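Local coordinates for protein glycoside Hydrolase (Bacteroides uniformis, PDB 5T99) that probably hydrolyses beta-galactosidic linkages in agarose-derived oligosaccharides, as a glycoside hydrolase family 2 enzyme of a human intestinal symbiont, at residues Asn310-His315 with Lys338-Asn343; Thr499-Val504 with Ser584-Ala589; Gly503-Pro508 with Val520-Leu525; Thr554-Leu559 with Gly588-Cys593. All coordinates share one frame; numbering follows the deposited sequence.

Contact 1 (Asn310-His315 with Lys338-Asn343); sequences NGVCLH and KEMGVN. With EDO (1,2-ethanediol), chain Q.
Asn310 turns its CG anti to its own carbonyl carbon (chi1 -64°), which carries its amide over to Gly341, while Asn343 holds CG in the crowded position between backbone N and carbonyl carbon (chi1 71°), a setting that brings OD1 back to the Asn310 backbone N. Across the gap the Asn343 N donates to Asn310 O at 3.1 Å, and the same oxygen also receives the CA-H of Val342. Asn343 OD1 accepts in turn from Asn310 N at 2.8 Å, but the bond is bent and weak. Asn343 ND2 is hydrogen-bonded to Arg308 O, and the one amide therefore engages two backbone sites of the strand 305-313. A further weak bond, 3.4 Å long, runs from Asn310 ND2 to Gly341 O. These contacts belong to a beta-alpha-beta unit of the TIM barrel: the helix 327-339 ends in a Schellman motif at Gly341, whose positive phi swings the chain toward strand 344-346. Beside the polar bonds, Val342 meets Val312 at about a right angle, CG2 against CG1 at 3.5 Å. Met340, bent at its last torsion, brings CE to 4.2 Å from Val312 CG1; its side chain also packs on Phe600, Tyr603 and Trp607 of helix 598-607. Farther along the chain, Leu314 O accepts from O2 of a 1,2-ethanediol at 2.8 Å, a molecule probably taken up from the crystallisation liquor.

Contact 2 (Thr499-Val504 with Ser584-Ala589); sequences TSSRGV and SSYFGA. With GIF (D-galacto-isofagomine), chain C.
Thr499 and Phe587 bring their CA atoms to within 4.6 Å of each other where two irregular loops meet, joined by a single backbone bond from Ser500 N to Tyr586 O (3.1 Å, 163° at the hydrogen). The same carbonyl oxygen takes a CA-H contact from Thr499. The Thr499 and Phe587 side chains run side by side in the same direction. With OG1 set between backbone N and carbonyl carbon (chi1 53°) and bonded to Ile526 O, the threonine presents its methyl to the ring, CG2 lying 3.5 Å from Phe587 CD1 and approaching obliquely. The Tyr586 side chain leaves at a steep angle to that of Phe587 and turns a ring edge toward Ser500 and Ser501. Ser501 OG and Ser500 O sit at that edge, in the ring plane, Ser501 OG 3.3 Å from Tyr586 CE1 and hydrogen-bonded to Gln519 OE1 and Val520 N. At its far end the Phe587 ring meets the inhibitor: CZ is 3.4 Å from the hydroxymethyl oxygen O of galacto-isofagomine. Replacement of Phe587 by an alanine would probably strip the Thr499 methyl of its aromatic neighbour and open a gap beside the hydroxymethyl arm of the ligand. Phe587 thus forms part of the wall of the ligand pocket, where Glu494, His349, Ser497, Arg161 and Trp530 hydrogen-bond the sugar mimic; its segment and 499-504 lie in loops after strands 549-552 and 490-495 of the TIM barrel.

Contact 3 (Gly503-Pro508 with Val520-Leu525); sequences GVYHLP and VTSYDL
Ser522 N donates to Val504 O in a short bond of 2.7 Å that runs nearly along the C=O axis, with 155° at the hydrogen. The same residue ties the segments together a second time through a water, which donates to Ser522 OG at 2.6 Å and accepts from Gly503 N at 3.0 Å. OG stands anti to the backbone N (chi1 -163°), a setting that directs it to this water and to Asp598 OD2, while CB rests 3.7 Å from Tyr505 CE1. Both segments belong to the long loop between strand 490-495 of the TIM barrel and helix 534-543, and residues Thr521-Asp524 form a type I beta turn whose closing bond is weak. Inside that turn Tyr523 N makes a weak bond to Thr521 OG1. The two tyrosines form a T-shaped pair: the edge of Tyr505 approaches the face of Tyr523, centroids 5.7 Å apart and planes at 74°, with Tyr505 CD1 over the face of Tyr523. Leu507 crosses the Tyr523 side chain at about a right angle and sets CD2 3.6 Å from CE2, and Tyr523 OH is hydrogen-bonded to Pro628 O. A serine in place of Tyr523 would probably deprive the Tyr505 edge and the Leu507 methyl of the ring they pack on, and leave Pro628 O without its phenolic partner. Outside the two segments, Tyr505 OH bonds Asp598, and Tyr523 packs edge-to-face with Tyr630 of strand 626-633.

Contact 4 (Thr554-Leu559 with Gly588-Cys593); sequences TGFDYL and GAVDLC
The Phe556 ring carries Val590 CG1 over one face, 3.7 Å above the plane and offset toward the rim, a CH-pi contact; Asp591 O comes up obliquely, 3.8 Å from CD1. The Tyr558 ring has Thr554 OG1 and Phe556 O at its edge, in plane. Phe556 and Val590 also form a single beta bridge, which pins together two parts of the loop that follows strand 549-552 of the TIM barrel: Val590 N donates to Gly555 O at 3.0 Å, and Asp557 N to Val590 O at 2.9 Å. One residue earlier, Ala589 N bonds Thr554 O. The Asp557 carboxylate, directed by a CG anti to the carbonyl carbon (chi1 -81°), receives Gly588 N on OD1 at 2.7 Å, from well above its plane. OD1 also takes Ser585 OG, and OD2 forms a salt bridge with Lys597, so this buried charge is probably well compensated. At Gly588 a side chain would not fit: a CB would collide with Asp557 N and Phe556 C. Asp591 folds into an Asx turn, OD1 accepting from Cys593 N, and its OD2 pairs with Arg502. Leu592 CD1 lies 3.4 Å from Asp557 O.

Contacts 2 and 4 are the buried ones; they share Gly588 and Ala589 and are tied by a salt bridge and a serine-aspartate hydrogen bond. Contact 1, partly buried, belongs to the barrel itself and abuts contact 4 through Cys313, whose carbonyl probably bonds Gly555 N, and contact 2 through packing of Met340 on Ala589. Contact 3 lies farthest from the centre of the chain, farther along the loop that also supplies 499-504 to contact 2, with which it shares Gly503 and Val504. Contact 4 joins backbone bonds to a buried carboxylate, the sugar pocket borders contact 2, aromatic packing and a water bridge mark contact 3, and backbone and amide bonds contact 1.

Contact 1 (Asn310-His315 with Lys338-Asn343)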
loop_
_atom_site.group_PDB
_atom_site.type_symbol
_atom_site.label_atom_id
_atom_site.label_comp_id
_atom_site.label_asym_id
_atom_site.label_seq_id
_atom_site.Cartn_x
_atom_site.Cartn_y
_atom_site.Cartn_z
ATOM N N ASN A 310 8.608 -11.592 6.238
ATOM C CA ASN A 310 8.544 -10.516 7.224
ATOM C C ASN A 310 7.573 -9.496 6.671
ATOM O O ASN A 310 7.981 -8.493 6.083
ATOM C CB ASN A 310 9.907 -9.856 7.393
ATOM C CG ASN A 310 10.942 -10.794 7.939
ATOM O OD1 ASN A 310 10.620 -11.795 8.572
ATOM N ND2 ASN A 310 12.203 -10.481 7.690
ATOM N N GLY A 311 6.280 -9.753 6.872
ATOM C CA GLY A 311 5.224 -9.066 6.129
ATOM C C GLY A 311 4.405 -8.091 6.934
ATOM O O GLY A 311 4.385 -8.146 8.157
ATOM N N VAL A 312 3.710 -7.211 6.223
ATOM C CA VAL A 312 2.767 -6.286 6.827
ATOM C C VAL A 312 1.506 -6.194 5.970
ATOM O O VAL A 312 1.566 -6.312 4.735
ATOM C CB VAL A 312 3.370 -4.876 7.048
ATOM C CG1 VAL A 312 4.661 -4.972 7.841
ATOM C CG2 VAL A 312 3.621 -4.157 5.737
ATOM N N CYS A 313 0.370 -6.019 6.644
ATOM C CA CYS A 313 -0.854 -5.620 5.986
ATOM C C CYS A 313 -0.853 -4.118 5.964
ATOM O O CYS A 313 -0.399 -3.488 6.925
ATOM C CB CYS A 313 -2.081 -6.120 6.749
ATOM S SG CYS A 313 -2.155 -7.910 6.856
ATOM N N LEU A 314 -1.372 -3.543 4.886
ATOM C CA LEU A 314 -1.519 -2.094 4.753
ATOM C C LEU A 314 -2.862 -1.794 4.121
ATOM O O LEU A 314 -3.242 -2.453 3.137
ATOM C CB LEU A 314 -0.420 -1.514 3.853
ATOM C CG LEU A 314 1.021 -1.476 4.356
ATOM C CD1 LEU A 314 1.957 -1.008 3.251
ATOM C CD2 LEU A 314 1.141 -0.559 5.552
ATOM N N HIS A 315 -3.579 -0.814 4.681
ATOM C CA HIS A 315 -4.742 -0.253 4.003
ATOM C C HIS A 315 -4.295 0.827 3.047
ATOM O O HIS A 315 -3.197 1.349 3.163
ATOM C CB HIS A 315 -5.810 0.255 4.978
ATOM C CG HIS A 315 -6.760 -0.814 5.425
ATOM N ND1 HIS A 315 -7.545 -1.527 4.541
ATOM C CD2 HIS A 315 -7.042 -1.303 6.659
ATOM C CE1 HIS A 315 -8.262 -2.413 5.210
ATOM N NE2 HIS A 315 -7.980 -2.294 6.497
ATOM N N LYS A 338 10.517 -1.003 4.583
ATOM C CA LYS A 338 11.802 -1.689 4.298
ATOM C C LYS A 338 12.876 -1.442 5.380
ATOM O O LYS A 338 13.686 -2.332 5.652
ATOM C CB LYS A 338 12.339 -1.363 2.896
ATOM C CG LYS A 338 11.666 -2.184 1.806
ATOM C CD LYS A 338 11.854 -1.610 0.404
ATOM C CE LYS A 338 13.292 -1.704 -0.112
ATOM N NZ LYS A 338 13.799 -3.090 -0.130
ATOM N N GLU A 339 12.849 -0.266 6.014
ATOM C CA GLU A 339 13.740 0.033 7.147
ATOM C C GLU A 339 13.446 -0.829 8.374
ATOM O O GLU A 339 14.356 -1.170 9.131
ATOM C CB GLU A 339 13.700 1.531 7.504
ATOM C CG GLU A 339 14.513 2.388 6.537
ATOM C CD GLU A 339 14.233 3.878 6.648
ATOM O OE1 GLU A 339 13.803 4.362 7.728
ATOM O OE2 GLU A 339 14.454 4.576 5.630
ATOM N N MET A 340 12.179 -1.194 8.548
ATOM C CA MET A 340 11.763 -2.142 9.601
ATOM C C MET A 340 12.175 -3.606 9.330
ATOM O O MET A 340 12.076 -4.430 10.229
ATOM C CB MET A 340 10.233 -2.069 9.800
ATOM C CG MET A 340 9.754 -2.476 11.184
ATOM S SD MET A 340 8.042 -2.019 11.518
ATOM C CE MET A 340 7.226 -3.416 10.741
ATOM N N GLY A 341 12.611 -3.933 8.105
ATOM C CA GLY A 341 12.936 -5.314 7.719
ATOM C C GLY A 341 11.814 -6.012 6.958
ATOM O O GLY A 341 11.849 -7.236 6.770
ATOM N N VAL A 342 10.827 -5.234 6.498
ATOM C CA VAL A 342 9.695 -5.769 5.745
ATOM C C VAL A 342 10.146 -6.148 4.336
ATOM O O VAL A 342 10.743 -5.321 3.626
ATOM C CB VAL A 342 8.547 -4.744 5.652
ATOM C CG1 VAL A 342 7.413 -5.236 4.755
ATOM C CG2 VAL A 342 8.007 -4.431 7.043
ATOM N N ASN A 343 9.865 -7.387 3.943
ATOM C CA ASN A 343 10.098 -7.847 2.571
ATOM C C ASN A 343 8.809 -8.258 1.843
ATOM O O ASN A 343 8.868 -8.745 0.710
ATOM C CB ASN A 343 11.081 -9.021 2.581
ATOM C CG ASN A 343 10.473 -10.282 3.158
ATOM O OD1 ASN A 343 9.571 -10.212 3.986
ATOM N ND2 ASN A 343 10.958 -11.444 2.720
HETATM C C1 EDO Q . -1.871 -0.570 -0.625
HETATM O O1 EDO Q . -3.253 -0.326 -0.857
HETATM C C2 EDO Q . -1.696 -1.554 0.523
HETATM O O2 EDO Q . -2.592 -2.665 0.393
#

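Contact 2 (Thr499-Val504 with Ser584-Ala589)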
loop_
_atom_site.group_PDB
_atom_site.type_symbol
_atom_site.label_atom_id
_atom_site.label_comp_id
_atom_site.label_asym_id
_atom_site.label_seq_id
_atom_site.Cartn_x
_atom_site.Cartn_y
_atom_site.Cartn_z
ATOM N N THR A 499 -1.847 -3.152 19.918
ATOM C CA THR A 499 -2.155 -1.741 19.751
ATOM C C THR A 499 -1.238 -0.885 20.616
ATOM O O THR A 499 -0.809 -1.309 21.697
ATOM C CB THR A 499 -3.621 -1.460 20.118
ATOM O OG1 THR A 499 -3.894 -1.971 21.430
ATOM C CG2 THR A 499 -4.538 -2.137 19.126
ATOM N N SER A 500 -0.962 0.324 20.134
ATOM C CA SER A 500 -0.202 1.317 20.885
ATOM C C SER A 500 -0.405 2.712 20.305
ATOM O O SER A 500 -0.795 2.863 19.144
ATOM C CB SER A 500 1.285 0.968 20.903
ATOM O OG SER A 500 1.828 0.880 19.603
ATOM N N SER A 501 -0.188 3.724 21.139
ATOM C CA SER A 501 -0.097 5.115 20.689
ATOM C C SER A 501 1.373 5.511 20.784
ATOM O O SER A 501 2.045 5.139 21.750
ATOM C CB SER A 501 -0.955 6.033 21.564
ATOM O OG SER A 501 -2.312 5.604 21.611
ATOM N N ARG A 502 1.866 6.244 19.781
ATOM C CA ARG A 502 3.273 6.675 19.720
ATOM C C ARG A 502 3.654 7.493 20.945
ATOM O O ARG A 502 2.992 8.481 21.243
ATOM C CB ARG A 502 3.527 7.538 18.470
ATOM C CG ARG A 502 4.995 7.917 18.263
ATOM C CD ARG A 502 5.245 8.551 16.899
ATOM N NE ARG A 502 4.375 9.698 16.670
ATOM C CZ ARG A 502 4.521 10.904 17.224
ATOM N NH1 ARG A 502 5.527 11.169 18.056
ATOM N NH2 ARG A 502 3.643 11.866 16.939
ATOM N N GLY A 503 4.712 7.080 21.636
ATOM C CA GLY A 503 5.252 7.834 22.762
ATOM C C GLY A 503 4.356 7.999 23.987
ATOM O O GLY A 503 4.526 8.955 24.736
ATOM N N VAL A 504 3.421 7.071 24.195
ATOM C CA VAL A 504 2.516 7.110 25.343
ATOM C C VAL A 504 2.760 5.875 26.192
ATOM O O VAL A 504 2.635 4.763 25.709
ATOM C CB VAL A 504 1.039 7.175 24.908
ATOM C CG1 VAL A 504 0.111 7.140 26.119
ATOM C CG2 VAL A 504 0.792 8.435 24.084
ATOM N N SER A 584 -9.250 6.755 13.883
ATOM C CA SER A 584 -8.198 5.984 13.196
ATOM C C SER A 584 -7.574 4.925 14.116
ATOM O O SER A 584 -7.963 4.790 15.278
ATOM C CB SER A 584 -7.151 6.925 12.543
ATOM O OG SER A 584 -6.320 7.600 13.471
ATOM N N SER A 585 -6.626 4.159 13.582
ATOM C CA SER A 585 -6.165 2.940 14.243
ATOM C C SER A 585 -5.018 3.155 15.211
ATOM O O SER A 585 -4.374 4.220 15.231
ATOM C CB SER A 585 -5.765 1.897 13.195
ATOM O OG SER A 585 -4.548 2.239 12.563
ATOM N N TYR A 586 -4.796 2.113 16.015
ATOM C CA TYR A 586 -3.635 1.979 16.880
ATOM C C TYR A 586 -2.784 0.731 16.553
ATOM O O TYR A 586 -1.739 0.495 17.184
ATOM C CB TYR A 586 -4.105 1.870 18.336
ATOM C CG TYR A 586 -4.948 3.025 18.841
ATOM C CD1 TYR A 586 -4.392 4.028 19.640
ATOM C CD2 TYR A 586 -6.311 3.097 18.548
ATOM C CE1 TYR A 586 -5.162 5.076 20.120
ATOM C CE2 TYR A 586 -7.087 4.144 19.018
ATOM C CZ TYR A 586 -6.505 5.124 19.811
ATOM O OH TYR A 586 -7.276 6.157 20.265
ATOM N N PHE A 587 -3.217 -0.056 15.568
ATOM C CA PHE A 587 -2.569 -1.332 15.219
ATOM C C PHE A 587 -1.198 -1.158 14.550
ATOM O O PHE A 587 -0.377 -2.069 14.560
ATOM C CB PHE A 587 -3.465 -2.135 14.261
ATOM C CG PHE A 587 -4.763 -2.604 14.865
ATOM C CD1 PHE A 587 -4.770 -3.513 15.908
ATOM C CD2 PHE A 587 -5.981 -2.175 14.344
ATOM C CE1 PHE A 587 -5.966 -3.963 16.450
ATOM C CE2 PHE A 587 -7.183 -2.621 14.880
ATOM C CZ PHE A 587 -7.175 -3.515 15.942
ATOM N N GLY A 588 -0.978 -0.001 13.941
ATOM C CA GLY A 588 0.236 0.270 13.185
ATOM C C GLY A 588 1.498 0.207 14.021
ATOM O O GLY A 588 1.518 0.682 15.156
ATOM N N ALA A 589 2.541 -0.407 13.466
ATOM C CA ALA A 589 3.888 -0.296 14.026
ATOM C C ALA A 589 4.443 1.124 13.832
ATOM O O ALA A 589 5.273 1.592 14.620
ATOM C CB ALA A 589 4.804 -1.315 13.379
HETATM C C GIF C . -9.366 -8.096 9.761
HETATM N N GIF C . -8.903 -8.806 10.943
HETATM O O GIF C . -7.887 -6.604 14.617
HETATM C C1 GIF C . -8.817 -6.683 9.754
HETATM O O1 GIF C . -10.448 -5.808 11.286
HETATM C C2 GIF C . -9.046 -5.985 11.092
HETATM O O2 GIF C . -9.451 -5.939 8.716
HETATM C C3 GIF C . -8.463 -6.786 12.252
HETATM C C4 GIF C . -9.025 -8.204 12.259
HETATM C C5 GIF C . -8.748 -6.097 13.588
#

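Contact 3 (Gly503-Pro508 with Val520-Leu525)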
loop_
_atom_site.group_PDB
_atom_site.type_symbol
_atom_site.label_atom_id
_atom_site.label_comp_id
_atom_site.label_asym_id
_atom_site.label_seq_id
_atom_site.Cartn_x
_atom_site.Cartn_y
_atom_site.Cartn_z
ATOM N N GLY A 503 4.712 7.080 21.636
ATOM C CA GLY A 503 5.252 7.834 22.762
ATOM C C GLY A 503 4.356 7.999 23.987
ATOM O O GLY A 503 4.526 8.955 24.736
ATOM N N VAL A 504 3.421 7.071 24.195
ATOM C CA VAL A 504 2.516 7.110 25.343
ATOM C C VAL A 504 2.760 5.875 26.192
ATOM O O VAL A 504 2.635 4.763 25.709
ATOM C CB VAL A 504 1.039 7.175 24.908
ATOM C CG1 VAL A 504 0.111 7.140 26.119
ATOM C CG2 VAL A 504 0.792 8.435 24.084
ATOM N N TYR A 505 3.115 6.094 27.454
ATOM C CA TYR A 505 3.371 5.030 28.427
ATOM C C TYR A 505 2.490 5.301 29.641
ATOM O O TYR A 505 2.404 6.453 30.118
ATOM C CB TYR A 505 4.855 5.016 28.821
ATOM C CG TYR A 505 5.747 5.120 27.624
ATOM C CD1 TYR A 505 6.108 3.984 26.904
ATOM C CD2 TYR A 505 6.176 6.362 27.161
ATOM C CE1 TYR A 505 6.904 4.082 25.784
ATOM C CE2 TYR A 505 6.970 6.471 26.031
ATOM C CZ TYR A 505 7.327 5.328 25.347
ATOM O OH TYR A 505 8.114 5.434 24.229
ATOM N N HIS A 506 1.827 4.250 30.123
ATOM C CA HIS A 506 0.913 4.352 31.267
ATOM C C HIS A 506 1.510 3.587 32.441
ATOM O O HIS A 506 1.546 2.348 32.420
ATOM C CB HIS A 506 -0.470 3.790 30.907
ATOM C CG HIS A 506 -1.267 4.679 30.006
ATOM N ND1 HIS A 506 -2.213 4.195 29.127
ATOM C CD2 HIS A 506 -1.251 6.025 29.839
ATOM C CE1 HIS A 506 -2.755 5.204 28.468
ATOM N NE2 HIS A 506 -2.188 6.325 28.881
ATOM N N LEU A 507 1.979 4.328 33.450
ATOM C CA LEU A 507 2.703 3.757 34.596
ATOM C C LEU A 507 1.959 3.992 35.931
ATOM O O LEU A 507 1.822 5.150 36.346
ATOM C CB LEU A 507 4.120 4.351 34.649
ATOM C CG LEU A 507 5.039 3.970 33.472
ATOM C CD1 LEU A 507 6.381 4.689 33.535
ATOM C CD2 LEU A 507 5.255 2.462 33.407
ATOM N N PRO A 508 1.526 2.930 36.636
ATOM C CA PRO A 508 1.915 1.531 36.403
ATOM C C PRO A 508 1.049 0.814 35.356
ATOM O O PRO A 508 1.418 -0.266 34.882
ATOM C CB PRO A 508 1.690 0.903 37.777
ATOM C CG PRO A 508 0.525 1.673 38.344
ATOM C CD PRO A 508 0.439 3.004 37.630
ATOM N N VAL A 520 -3.287 4.140 24.138
ATOM C CA VAL A 520 -2.863 2.803 24.553
ATOM C C VAL A 520 -1.360 2.787 24.826
ATOM O O VAL A 520 -0.571 3.433 24.116
ATOM C CB VAL A 520 -3.192 1.753 23.463
ATOM C CG1 VAL A 520 -2.923 0.339 23.976
ATOM C CG2 VAL A 520 -4.632 1.911 22.985
ATOM N N THR A 521 -0.970 2.020 25.845
ATOM C CA THR A 521 0.436 1.905 26.263
ATOM C C THR A 521 1.364 1.425 25.121
ATOM O O THR A 521 1.086 0.409 24.453
ATOM C CB THR A 521 0.594 1.001 27.521
ATOM O OG1 THR A 521 1.923 1.114 28.049
ATOM C CG2 THR A 521 0.295 -0.463 27.221
ATOM N N SER A 522 2.459 2.173 24.922
ATOM C CA SER A 522 3.522 1.826 23.958
ATOM C C SER A 522 4.542 0.808 24.513
ATOM O O SER A 522 5.596 0.580 23.901
ATOM C CB SER A 522 4.230 3.104 23.466
ATOM O OG SER A 522 4.983 2.885 22.289
ATOM N N TYR A 523 4.231 0.194 25.661
ATOM C CA TYR A 523 4.912 -1.039 26.080
ATOM C C TYR A 523 4.482 -2.272 25.237
ATOM O O TYR A 523 5.083 -3.336 25.370
ATOM C CB TYR A 523 4.720 -1.299 27.595
ATOM C CG TYR A 523 5.595 -0.444 28.498
ATOM C CD1 TYR A 523 6.936 -0.765 28.694
ATOM C CD2 TYR A 523 5.085 0.678 29.166
ATOM C CE1 TYR A 523 7.752 -0.004 29.518
ATOM C CE2 TYR A 523 5.894 1.451 29.999
ATOM C CZ TYR A 523 7.230 1.105 30.170
ATOM O OH TYR A 523 8.048 1.857 30.980
ATOM N N ASP A 524 3.455 -2.128 24.388
ATOM C CA ASP A 524 3.028 -3.163 23.430
ATOM C C ASP A 524 2.634 -4.465 24.123
ATOM O O ASP A 524 3.278 -5.510 23.955
ATOM C CB ASP A 524 4.077 -3.392 22.323
ATOM C CG ASP A 524 4.206 -2.197 21.388
ATOM O OD1 ASP A 524 3.171 -1.615 21.002
ATOM O OD2 ASP A 524 5.340 -1.833 21.018
ATOM N N LEU A 525 1.583 -4.337 24.935
ATOM C CA LEU A 525 0.924 -5.433 25.645
ATOM C C LEU A 525 -0.570 -5.617 25.271
ATOM O O LEU A 525 -1.088 -6.731 25.345
ATOM C CB LEU A 525 1.003 -5.185 27.162
ATOM C CG LEU A 525 2.305 -5.332 27.970
ATOM C CD1 LEU A 525 3.330 -6.226 27.289
ATOM C CD2 LEU A 525 2.912 -3.987 28.324
HETATM O O HOH W 1 6.006 4.611 20.660
#

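Contact 4 (Thr554-Leu559 with Gly588-Cys593)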
loop_
_atom_site.group_PDB
_atom_site.type_symbol
_atom_site.label_atom_id
_atom_site.label_comp_id
_atom_site.label_asym_id
_atom_site.label_seq_id
_atom_site.Cartn_x
_atom_site.Cartn_y
_atom_site.Cartn_z
ATOM N N THR A 554 -1.001 -3.751 11.941
ATOM C CA THR A 554 -0.634 -3.411 10.575
ATOM C C THR A 554 0.725 -2.726 10.587
ATOM O O THR A 554 1.237 -2.362 11.648
ATOM C CB THR A 554 -1.627 -2.398 9.984
ATOM O OG1 THR A 554 -1.731 -1.259 10.849
ATOM C CG2 THR A 554 -2.988 -3.012 9.849
ATOM N N GLY A 555 1.292 -2.517 9.403
ATOM C CA GLY A 555 2.564 -1.809 9.258
ATOM C C GLY A 555 2.467 -0.325 9.565
ATOM O O GLY A 555 3.308 0.223 10.271
ATOM N N PHE A 556 1.435 0.309 9.015
ATOM C CA PHE A 556 1.104 1.721 9.254
ATOM C C PHE A 556 -0.280 1.750 9.876
ATOM O O PHE A 556 -1.123 0.891 9.560
ATOM C CB PHE A 556 1.036 2.517 7.931
ATOM C CG PHE A 556 2.275 3.323 7.611
ATOM C CD1 PHE A 556 2.179 4.692 7.335
ATOM C CD2 PHE A 556 3.532 2.723 7.548
ATOM C CE1 PHE A 556 3.309 5.440 7.005
ATOM C CE2 PHE A 556 4.668 3.475 7.226
ATOM C CZ PHE A 556 4.553 4.830 6.955
ATOM N N ASP A 557 -0.540 2.745 10.724
ATOM C CA ASP A 557 -1.922 3.026 11.106
ATOM C C ASP A 557 -2.687 3.472 9.865
ATOM O O ASP A 557 -2.101 3.943 8.873
ATOM C CB ASP A 557 -2.034 4.098 12.210
ATOM C CG ASP A 557 -1.783 3.547 13.597
ATOM O OD1 ASP A 557 -2.251 2.426 13.897
ATOM O OD2 ASP A 557 -1.133 4.251 14.406
ATOM N N TYR A 558 -4.001 3.320 9.946
ATOM C CA TYR A 558 -4.921 3.639 8.850
ATOM C C TYR A 558 -6.177 4.290 9.418
ATOM O O TYR A 558 -6.466 4.164 10.595
ATOM C CB TYR A 558 -5.291 2.357 8.087
ATOM C CG TYR A 558 -5.876 1.280 8.973
ATOM C CD1 TYR A 558 -7.252 1.193 9.190
ATOM C CD2 TYR A 558 -5.059 0.359 9.610
ATOM C CE1 TYR A 558 -7.793 0.206 10.001
ATOM C CE2 TYR A 558 -5.595 -0.624 10.431
ATOM C CZ TYR A 558 -6.959 -0.700 10.617
ATOM O OH TYR A 558 -7.482 -1.675 11.434
ATOM N N LEU A 559 -6.920 4.958 8.550
ATOM C CA LEU A 559 -8.155 5.634 8.915
ATOM C C LEU A 559 -9.296 4.633 9.038
ATOM O O LEU A 559 -9.373 3.691 8.257
ATOM C CB LEU A 559 -8.485 6.696 7.864
ATOM C CG LEU A 559 -7.547 7.911 7.825
ATOM C CD1 LEU A 559 -7.635 8.623 6.487
ATOM C CD2 LEU A 559 -7.865 8.887 8.950
ATOM N N GLY A 588 -0.978 -0.001 13.941
ATOM C CA GLY A 588 0.236 0.270 13.185
ATOM C C GLY A 588 1.498 0.207 14.021
ATOM O O GLY A 588 1.518 0.682 15.156
ATOM N N ALA A 589 2.541 -0.407 13.466
ATOM C CA ALA A 589 3.888 -0.296 14.026
ATOM C C ALA A 589 4.443 1.124 13.832
ATOM O O ALA A 589 5.273 1.592 14.620
ATOM C CB ALA A 589 4.804 -1.315 13.379
ATOM N N VAL A 590 3.985 1.783 12.772
ATOM C CA VAL A 590 4.322 3.162 12.458
ATOM C C VAL A 590 3.001 3.915 12.487
ATOM O O VAL A 590 1.978 3.374 12.059
ATOM C CB VAL A 590 4.999 3.249 11.066
ATOM C CG1 VAL A 590 5.290 4.683 10.655
ATOM C CG2 VAL A 590 6.300 2.442 11.059
ATOM N N ASP A 591 3.009 5.149 12.998
ATOM C CA ASP A 591 1.771 5.938 13.140
ATOM C C ASP A 591 1.284 6.475 11.795
ATOM O O ASP A 591 1.976 6.361 10.777
ATOM C CB ASP A 591 1.918 7.045 14.218
ATOM C CG ASP A 591 2.590 8.341 13.706
ATOM O OD1 ASP A 591 2.826 8.537 12.490
ATOM O OD2 ASP A 591 2.872 9.199 14.558
ATOM N N LEU A 592 0.104 7.081 11.805
ATOM C CA LEU A 592 -0.579 7.515 10.576
ATOM C C LEU A 592 0.168 8.563 9.736
ATOM O O LEU A 592 -0.080 8.675 8.528
ATOM C CB LEU A 592 -1.954 8.057 10.948
ATOM C CG LEU A 592 -3.015 8.304 9.882
ATOM C CD1 LEU A 592 -3.452 6.984 9.264
ATOM C CD2 LEU A 592 -4.195 9.034 10.515
ATOM N N CYS A 593 1.060 9.340 10.355
ATOM C CA CYS A 593 1.851 10.342 9.612
ATOM C C CYS A 593 3.285 9.853 9.304
ATOM O O CYS A 593 4.116 10.613 8.808
ATOM C CB CYS A 593 1.841 11.703 10.343
ATOM S SG CYS A 593 2.803 11.773 11.874
HETATM O O HOH W 2 -1.530 6.916 14.314
#